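Local structure of beta-lactamase (3P09) at residues A[116-121]-A[127-132]. The protein probably hydrolyses beta-lactam antibiotics to substituted beta-amino acids, as a class A beta-lactamase, and so would contribute to antibiotic resistance. Sequence-based numbering, arbitrary orientation.
Sequences SQLNYA and SPASNI
Ala129 gives its backbone N to OD1 of Asp126, the residue just ahead of helix 127-137, and turns its methyl onto helix 115-123. There CB of Ala129 meets CB of Ala121 at 3.5 Å, a tight methyl-to-methyl contact, and lies 3.8 Å from Leu118 O. No hydrogen bond joins the two segments; apolar carbons hold them together. Leu118 works with both branches: its CD2 rests 4.0 Å from Ala129 CB, while CD1 comes to 3.9 Å from CG2 of Ile132, one helical turn on. With CG2 anti to the backbone N (chi1 -70° for CG1), Ile132 turns this branch to Leu118, and the two side chains cross at about a right angle. The segment axes come within 8.4 Å of each other, with 130° between their N-to-C directions, an oblique crossing of two consecutive helices joined by a short link. Behind this seam, the side chains of Ser127 and Ser130 touch Lys67 of helix 66-80, probably the SxxK lysine of the class A active site. Leu118 also packs on Leu133, further along helix 127-137; Asn119 reaches helix 66-80 and bonds Tyr205 of helix 196-208, and Gln117 ties back to Thr114 in strand 112-114.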
loop_
_atom_site.group_PDB
_atom_site.type_symbol
_atom_site.label_atom_id
_atom_site.label_comp_id
_atom_site.label_asym_id
_atom_site.label_seq_id
_atom_site.Cartn_x
_atom_site.Cartn_y
_atom_site.Cartn_z
ATOM N N SER A 116 -16.254 0.392 8.525
ATOM C CA SER A 116 -16.093 0.425 7.069
ATOM C C SER A 116 -15.725 1.816 6.575
ATOM O O SER A 116 -14.911 1.960 5.664
ATOM C CB SER A 116 -17.339 -0.072 6.326
ATOM O OG SER A 116 -17.059 -0.198 4.929
ATOM N N GLN A 117 -16.331 2.846 7.163
ATOM C CA GLN A 117 -15.982 4.216 6.789
ATOM C C GLN A 117 -14.530 4.533 7.132
ATOM O O GLN A 117 -13.870 5.313 6.431
ATOM C CB GLN A 117 -16.904 5.223 7.490
ATOM C CG GLN A 117 -18.313 5.234 6.909
ATOM C CD GLN A 117 -19.248 6.137 7.669
ATOM O OE1 GLN A 117 -19.288 6.110 8.900
ATOM N NE2 GLN A 117 -20.004 6.958 6.940
ATOM N N LEU A 118 -14.044 3.958 8.225
ATOM C CA LEU A 118 -12.658 4.171 8.637
ATOM C C LEU A 118 -11.714 3.429 7.703
ATOM O O LEU A 118 -10.622 3.902 7.425
ATOM C CB LEU A 118 -12.443 3.725 10.090
ATOM C CG LEU A 118 -13.084 4.663 11.111
ATOM C CD1 LEU A 118 -13.405 3.960 12.441
ATOM C CD2 LEU A 118 -12.178 5.863 11.335
ATOM N N ASN A 119 -12.137 2.258 7.231
ATOM C CA ASN A 119 -11.355 1.535 6.237
ATOM C C ASN A 119 -11.151 2.383 4.997
ATOM O O ASN A 119 -10.048 2.483 4.483
ATOM C CB ASN A 119 -12.049 0.237 5.820
ATOM C CG ASN A 119 -11.915 -0.860 6.843
ATOM O OD1 ASN A 119 -11.046 -0.816 7.720
ATOM N ND2 ASN A 119 -12.750 -1.882 6.714
ATOM N N TYR A 120 -12.246 2.965 4.502
ATOM C CA TYR A 120 -12.198 3.820 3.326
ATOM C C TYR A 120 -11.218 4.953 3.553
ATOM O O TYR A 120 -10.366 5.235 2.712
ATOM C CB TYR A 120 -13.614 4.346 3.025
ATOM C CG TYR A 120 -13.677 5.502 2.061
ATOM C CD1 TYR A 120 -13.672 6.819 2.517
ATOM C CD2 TYR A 120 -13.763 5.285 0.693
ATOM C CE1 TYR A 120 -13.747 7.891 1.624
ATOM C CE2 TYR A 120 -13.834 6.355 -0.204
ATOM C CZ TYR A 120 -13.829 7.649 0.269
ATOM O OH TYR A 120 -13.902 8.708 -0.630
ATOM N N ALA A 121 -11.333 5.601 4.709
ATOM C CA ALA A 121 -10.438 6.691 5.076
ATOM C C ALA A 121 -8.974 6.248 5.097
ATOM O O ALA A 121 -8.105 6.965 4.593
ATOM C CB ALA A 121 -10.820 7.239 6.438
ATOM N N SER A 127 -4.542 9.355 8.412
ATOM C CA SER A 127 -3.695 8.836 9.489
ATOM C C SER A 127 -4.447 8.531 10.788
ATOM O O SER A 127 -4.294 7.454 11.365
ATOM C CB SER A 127 -2.505 9.771 9.741
ATOM O OG SER A 127 -1.648 9.794 8.614
ATOM N N PRO A 128 -5.269 9.477 11.262
ATOM C CA PRO A 128 -6.040 9.139 12.458
ATOM C C PRO A 128 -6.925 7.920 12.242
ATOM O O PRO A 128 -7.078 7.135 13.170
ATOM C CB PRO A 128 -6.883 10.381 12.684
ATOM C CG PRO A 128 -6.038 11.498 12.111
ATOM C CD PRO A 128 -5.397 10.894 10.895
ATOM N N ALA A 129 -7.512 7.787 11.054
ATOM C CA ALA A 129 -8.347 6.635 10.752
ATOM C C ALA A 129 -7.550 5.349 10.953
ATOM O O ALA A 129 -8.049 4.383 11.549
ATOM C CB ALA A 129 -8.891 6.727 9.321
ATOM N N SER A 130 -6.313 5.351 10.463
ATOM C CA SER A 130 -5.436 4.186 10.562
ATOM C C SER A 130 -5.138 3.832 12.004
ATOM O O SER A 130 -5.168 2.664 12.380
ATOM C CB SER A 130 -4.104 4.452 9.856
ATOM O OG SER A 130 -4.321 4.684 8.485
ATOM N N ASN A 131 -4.811 4.837 12.811
ATOM C CA ASN A 131 -4.479 4.556 14.209
ATOM C C ASN A 131 -5.695 3.999 14.953
ATOM O O ASN A 131 -5.566 3.116 15.797
ATOM C CB ASN A 131 -3.917 5.805 14.916
ATOM C CG ASN A 131 -2.484 6.138 14.484
ATOM O OD1 ASN A 131 -1.868 5.406 13.711
ATOM N ND2 ASN A 131 -1.959 7.252 14.981
ATOM N N ILE A 132 -6.878 4.517 14.634
ATOM C CA ILE A 132 -8.119 4.011 15.229
ATOM C C ILE A 132 -8.327 2.536 14.875
ATOM O O ILE A 132 -8.684 1.720 15.728
ATOM C CB ILE A 132 -9.340 4.842 14.774
ATOM C CG1 ILE A 132 -9.286 6.247 15.398
ATOM C CG2 ILE A 132 -10.647 4.129 15.134
ATOM C CD1 ILE A 132 -10.275 7.212 14.820
#